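Local coordinates for hypothetical protein PurS (Thermus thermophilus, PDB 2DGB), which is of unknown function, a small alpha/beta protein of the PurS family whose three-stranded antiparallel sheet continues into that of a second subunit, at residues Glu51-Ala56 with Glu78-Leu83; Leu44-Pro49 with Lys61-Leu66. One frame throughout, in Å; residues are numbered along the deposited sequence.

Interaction 1: Glu51-Ala56 with Glu78-Leu83; sequences ENLLEA and EALKEL
L80, on outer strand 73-83, packs against L53 and A56 in the first turn of helix 53-67, so the helix start rests on the antiparallel sheet of this small PurS-type fold. The L80 side chain begins at CB, which points toward 51-56. The first torsion puts CG anti to the backbone N (chi1 179°), beside the carbonyl carbon. At CG the side chain forks. CD2 does the touching: L80 CD2 lies 3.9 Å from L53 CD1 and 4.1 Å from A56 C, the carbonyl carbon. A56 CB is slightly farther, 4.3 Å from the same L80 CD2. CD1, the other branch, points toward the F48 ring of strand 37-49. The two leucine side chains run antiparallel past one another and meet through one methyl of each. L53 is exposed, whereas A56 is buried, so the contact runs from the surface inward. L80 also packs on A6 and A56 on Y4, both of the central strand 3-12. N52 is the N-cap of the helix. N52 OD1 accepts from E55 N at 2.7 Å, a nearly straight bond (N-H...O 167°) whose donor is tilted 31° from the carbonyl plane. One residue earlier, E51 N donates to E55 OE2 at 2.8 Å, meeting that oxygen from above the carboxylate plane.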
loop_
_atom_site.group_PDB
_atom_site.type_symbol
_atom_site.label_atom_id
_atom_site.label_comp_id
_atom_site.label_asym_id
_atom_site.label_seq_id
_atom_site.Cartn_x
_atom_site.Cartn_y
_atom_site.Cartn_z
ATOM N N GLU A 51 -18.372 -13.715 -9.011
ATOM C CA GLU A 51 -19.025 -14.226 -10.214
ATOM C C GLU A 51 -18.352 -13.744 -11.491
ATOM O O GLU A 51 -18.224 -14.495 -12.464
ATOM C CB GLU A 51 -20.495 -13.803 -10.224
ATOM C CG GLU A 51 -21.378 -14.542 -9.226
ATOM C CD GLU A 51 -21.769 -15.930 -9.715
ATOM O OE1 GLU A 51 -22.076 -16.070 -10.923
ATOM O OE2 GLU A 51 -21.784 -16.874 -8.895
ATOM N N ASN A 52 -17.926 -12.487 -11.483
ATOM C CA ASN A 52 -17.272 -11.900 -12.641
ATOM C C ASN A 52 -16.441 -10.700 -12.220
ATOM O O ASN A 52 -16.429 -10.327 -11.048
ATOM C CB ASN A 52 -18.318 -11.469 -13.668
ATOM C CG ASN A 52 -19.362 -10.540 -13.076
ATOM O OD1 ASN A 52 -19.054 -9.422 -12.654
ATOM N ND2 ASN A 52 -20.606 -11.003 -13.037
ATOM N N LEU A 53 -15.755 -10.095 -13.181
ATOM C CA LEU A 53 -14.907 -8.944 -12.904
ATOM C C LEU A 53 -15.678 -7.770 -12.321
ATOM O O LEU A 53 -15.186 -7.089 -11.419
ATOM C CB LEU A 53 -14.190 -8.493 -14.177
ATOM C CG LEU A 53 -13.117 -7.423 -13.962
ATOM C CD1 LEU A 53 -11.990 -8.002 -13.126
ATOM C CD2 LEU A 53 -12.587 -6.939 -15.308
ATOM N N LEU A 54 -16.879 -7.523 -12.832
ATOM C CA LEU A 54 -17.674 -6.413 -12.330
ATOM C C LEU A 54 -18.007 -6.632 -10.867
ATOM O O LEU A 54 -17.832 -5.740 -10.041
ATOM C CB LEU A 54 -18.965 -6.248 -13.131
ATOM C CG LEU A 54 -18.921 -5.141 -14.187
ATOM C CD1 LEU A 54 -17.903 -5.491 -15.257
ATOM C CD2 LEU A 54 -20.298 -4.961 -14.799
ATOM N N GLU A 55 -18.488 -7.825 -10.550
ATOM C CA GLU A 55 -18.832 -8.141 -9.177
ATOM C C GLU A 55 -17.580 -8.175 -8.310
ATOM O O GLU A 55 -17.642 -7.888 -7.114
ATOM C CB GLU A 55 -19.549 -9.490 -9.097
ATOM C CG GLU A 55 -19.864 -9.906 -7.669
ATOM C CD GLU A 55 -20.529 -11.262 -7.588
ATOM O OE1 GLU A 55 -21.715 -11.368 -7.968
ATOM O OE2 GLU A 55 -19.860 -12.219 -7.152
ATOM N N ALA A 56 -16.445 -8.528 -8.905
ATOM C CA ALA A 56 -15.195 -8.573 -8.151
ATOM C C ALA A 56 -14.761 -7.149 -7.796
ATOM O O ALA A 56 -14.268 -6.889 -6.696
ATOM C CB ALA A 56 -14.109 -9.269 -8.970
ATOM N N GLU A 78 -6.169 -0.011 -5.900
ATOM C CA GLU A 78 -5.011 0.241 -6.747
ATOM C C GLU A 78 -4.922 -0.673 -7.971
ATOM O O GLU A 78 -4.453 -0.254 -9.029
ATOM C CB GLU A 78 -3.740 0.117 -5.910
ATOM C CG GLU A 78 -2.454 0.458 -6.638
ATOM C CD GLU A 78 -2.404 1.902 -7.100
ATOM O OE1 GLU A 78 -3.055 2.757 -6.456
ATOM O OE2 GLU A 78 -1.701 2.185 -8.095
ATOM N N ALA A 79 -5.362 -1.921 -7.819
ATOM C CA ALA A 79 -5.333 -2.880 -8.920
ATOM C C ALA A 79 -6.291 -4.034 -8.645
ATOM O O ALA A 79 -6.704 -4.250 -7.507
ATOM C CB ALA A 79 -3.918 -3.415 -9.118
ATOM N N LEU A 80 -6.638 -4.767 -9.698
ATOM C CA LEU A 80 -7.539 -5.906 -9.589
ATOM C C LEU A 80 -7.294 -6.829 -10.781
ATOM O O LEU A 80 -7.371 -6.407 -11.937
ATOM C CB LEU A 80 -8.998 -5.443 -9.592
ATOM C CG LEU A 80 -10.060 -6.544 -9.504
ATOM C CD1 LEU A 80 -10.039 -7.167 -8.118
ATOM C CD2 LEU A 80 -11.430 -5.964 -9.801
ATOM N N LYS A 81 -6.982 -8.087 -10.500
ATOM C CA LYS A 81 -6.726 -9.033 -11.571
ATOM C C LYS A 81 -7.342 -10.385 -11.294
ATOM O O LYS A 81 -7.474 -10.799 -10.143
ATOM C CB LYS A 81 -5.221 -9.198 -11.787
ATOM C CG LYS A 81 -4.451 -9.524 -10.531
ATOM C CD LYS A 81 -2.970 -9.728 -10.821
ATOM C CE LYS A 81 -2.739 -10.977 -11.663
ATOM N NZ LYS A 81 -1.289 -11.264 -11.877
ATOM N N GLU A 82 -7.724 -11.066 -12.364
ATOM C CA GLU A 82 -8.305 -12.385 -12.247
ATOM C C GLU A 82 -7.142 -13.357 -12.102
ATOM O O GLU A 82 -6.081 -13.160 -12.696
ATOM C CB GLU A 82 -9.111 -12.729 -13.497
ATOM C CG GLU A 82 -9.948 -13.981 -13.339
ATOM C CD GLU A 82 -10.635 -14.379 -14.622
ATOM O OE1 GLU A 82 -11.160 -13.486 -15.319
ATOM O OE2 GLU A 82 -10.656 -15.588 -14.926
ATOM N N LEU A 83 -7.340 -14.399 -11.306
ATOM C CA LEU A 83 -6.300 -15.387 -11.083
ATOM C C LEU A 83 -6.724 -16.711 -11.706
ATOM O O LEU A 83 -7.899 -16.911 -12.017
ATOM C CB LEU A 83 -6.064 -15.563 -9.581
ATOM C CG LEU A 83 -5.723 -14.284 -8.811
ATOM C CD1 LEU A 83 -5.659 -14.579 -7.319
ATOM C CD2 LEU A 83 -4.399 -13.726 -9.304
#

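Interaction 2: Leu44-Pro49 with Lys61-Leu66; sequences LEIVFP and KAMGAL
This is a buried Met-aromatic contact between strand 37-49 and the later half of helix 53-67, made by the selenomethionine M63 with F48 and I46. The M63 methyl, CE, sits over one face of the F48 ring, 3.5 Å from the ring centroid and 8° off the ring normal. It is an almost centred CH-pi contact. All six ring carbons lie at similar distances from CE; F48 CE2, at 3.6 Å from M63 CE, is among the nearest. M63 SE stands farther off, 4.8 Å from the F48 ring centroid, still above the face. A bend at chi3 (-78°) turns CE out of the line of the chain and onto the ring. F48 and I46 are two residues apart, and both point their side chains to the helix side of the sheet. The arrangement is helix-on-sheet packing in an alpha/beta fold with strand order 2-1-3. I46 and M63 meet tip to tip: I46 CG2 is 4.1 Å from M63 CE and 4.2 Å from M63 SE. The ring edge of F48 also has I46 O in its plane. Neighbouring side chains extend the packing, with I46 on L8 and F48 on A6 of strand 3-12. L44 to V47 pair antiparallel with a strand of the second subunit, so the sheet continues across the interface. H33 of that subunit packs on M63, and its P34 packs on F48.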
loop_
_atom_site.group_PDB
_atom_site.type_symbol
_atom_site.label_atom_id
_atom_site.label_comp_id
_atom_site.label_asym_id
_atom_site.label_seq_id
_atom_site.Cartn_x
_atom_site.Cartn_y
_atom_site.Cartn_z
ATOM N N LEU A 44 -3.228 -4.012 1.279
ATOM C CA LEU A 44 -3.827 -5.329 1.458
ATOM C C LEU A 44 -4.009 -6.019 0.110
ATOM O O LEU A 44 -4.726 -5.513 -0.762
ATOM C CB LEU A 44 -5.200 -5.212 2.138
ATOM C CG LEU A 44 -5.283 -4.968 3.651
ATOM C CD1 LEU A 44 -4.445 -3.773 4.037
ATOM C CD2 LEU A 44 -6.737 -4.750 4.050
ATOM N N GLU A 45 -3.338 -7.154 -0.062
ATOM C CA GLU A 45 -3.454 -7.951 -1.283
ATOM C C GLU A 45 -4.481 -9.004 -0.898
ATOM O O GLU A 45 -4.194 -9.899 -0.101
ATOM C CB GLU A 45 -2.132 -8.636 -1.634
ATOM C CG GLU A 45 -0.958 -7.695 -1.897
ATOM C CD GLU A 45 -1.156 -6.802 -3.120
ATOM O OE1 GLU A 45 -2.130 -7.019 -3.871
ATOM O OE2 GLU A 45 -0.328 -5.886 -3.330
ATOM N N ILE A 46 -5.678 -8.889 -1.458
ATOM C CA ILE A 46 -6.753 -9.804 -1.127
ATOM C C ILE A 46 -7.159 -10.733 -2.269
ATOM O O ILE A 46 -7.569 -10.279 -3.342
ATOM C CB ILE A 46 -8.004 -9.018 -0.675
ATOM C CG1 ILE A 46 -7.615 -7.989 0.393
ATOM C CG2 ILE A 46 -9.066 -9.979 -0.154
ATOM C CD1 ILE A 46 -8.790 -7.205 0.947
ATOM N N VAL A 47 -7.031 -12.034 -2.025
ATOM C CA VAL A 47 -7.430 -13.051 -2.994
ATOM C C VAL A 47 -8.814 -13.488 -2.523
ATOM O O VAL A 47 -8.991 -13.904 -1.368
ATOM C CB VAL A 47 -6.462 -14.260 -2.984
ATOM C CG1 VAL A 47 -6.964 -15.348 -3.929
ATOM C CG2 VAL A 47 -5.061 -13.799 -3.394
ATOM N N PHE A 48 -9.796 -13.377 -3.415
ATOM C CA PHE A 48 -11.169 -13.710 -3.074
ATOM C C PHE A 48 -11.962 -14.108 -4.321
ATOM O O PHE A 48 -11.559 -13.800 -5.440
ATOM C CB PHE A 48 -11.822 -12.492 -2.431
ATOM C CG PHE A 48 -11.989 -11.334 -3.377
ATOM C CD1 PHE A 48 -13.231 -11.056 -3.942
ATOM C CD2 PHE A 48 -10.899 -10.542 -3.728
ATOM C CE1 PHE A 48 -13.386 -10.003 -4.846
ATOM C CE2 PHE A 48 -11.042 -9.486 -4.636
ATOM C CZ PHE A 48 -12.291 -9.218 -5.194
ATOM N N PRO A 49 -13.121 -14.766 -4.133
ATOM C CA PRO A 49 -13.987 -15.213 -5.232
ATOM C C PRO A 49 -15.068 -14.213 -5.633
ATOM O O PRO A 49 -15.500 -13.384 -4.824
ATOM C CB PRO A 49 -14.600 -16.484 -4.667
ATOM C CG PRO A 49 -14.877 -16.067 -3.260
ATOM C CD PRO A 49 -13.580 -15.350 -2.857
ATOM N N LYS A 61 -14.172 -2.961 -3.624
ATOM C CA LYS A 61 -14.473 -1.660 -3.045
ATOM C C LYS A 61 -15.302 -1.783 -1.765
ATOM O O LYS A 61 -15.234 -0.912 -0.892
ATOM C CB LYS A 61 -15.205 -0.774 -4.058
ATOM C CG LYS A 61 -14.440 -0.547 -5.362
ATOM C CD LYS A 61 -14.681 0.850 -5.928
ATOM C CE LYS A 61 -16.166 1.160 -6.103
ATOM N NZ LYS A 61 -16.830 0.243 -7.069
ATOM N N ALA A 62 -16.081 -2.856 -1.651
ATOM C CA ALA A 62 -16.909 -3.066 -0.464
ATOM C C ALA A 62 -16.023 -3.426 0.726
ATOM O O ALA A 62 -16.297 -3.034 1.865
ATOM C CB ALA A 62 -17.924 -4.184 -0.711
HETATM N N MSE A 63 -14.962 -4.177 0.457
HETATM C CA MSE A 63 -14.046 -4.580 1.514
HETATM C C MSE A 63 -13.213 -3.373 1.951
HETATM O O MSE A 63 -12.887 -3.220 3.124
HETATM C CB MSE A 63 -13.165 -5.736 1.026
HETATM C CG MSE A 63 -13.985 -6.952 0.596
HETATM SE SE MSE A 63 -12.936 -8.506 0.126
HETATM C CE MSE A 63 -12.372 -7.966 -1.639
ATOM N N GLY A 64 -12.881 -2.508 1.002
ATOM C CA GLY A 64 -12.137 -1.311 1.342
ATOM C C GLY A 64 -13.000 -0.459 2.262
ATOM O O GLY A 64 -12.531 0.047 3.276
ATOM N N ALA A 65 -14.272 -0.312 1.906
ATOM C CA ALA A 65 -15.209 0.472 2.700
ATOM C C ALA A 65 -15.409 -0.150 4.080
ATOM O O ALA A 65 -15.561 0.556 5.077
ATOM C CB ALA A 65 -16.551 0.571 1.973
ATOM N N LEU A 66 -15.403 -1.476 4.137
ATOM C CA LEU A 66 -15.585 -2.180 5.401
ATOM C C LEU A 66 -14.361 -2.110 6.318
ATOM O O LEU A 66 -14.498 -2.053 7.542
ATOM C CB LEU A 66 -15.926 -3.650 5.135
ATOM C CG LEU A 66 -17.273 -3.952 4.468
ATOM C CD1 LEU A 66 -17.344 -5.425 4.100
ATOM C CD2 LEU A 66 -18.412 -3.580 5.412
#

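How the interactions relate
The centres of interactions 1 and 2 are about 10 Å apart. Both use helix 53-67, interaction 1 at its start and interaction 2 farther along. Both reach the same antiparallel sheet, but on its two outer strands within the chain: 73-83 in interaction 1 and 37-49 in interaction 2. Along the sequence the segments alternate, 44-49, 51-56, 61-66, 78-83. The contacts also touch each other, through the F48 ring. A56 O lies 3.4 Å from F48 CZ, and L80 CD1 lies 4.2 Å from F48 CZ. Together they join one helix to both outer strands of this chain's sheet, and interaction 2 takes part in the subunit interface.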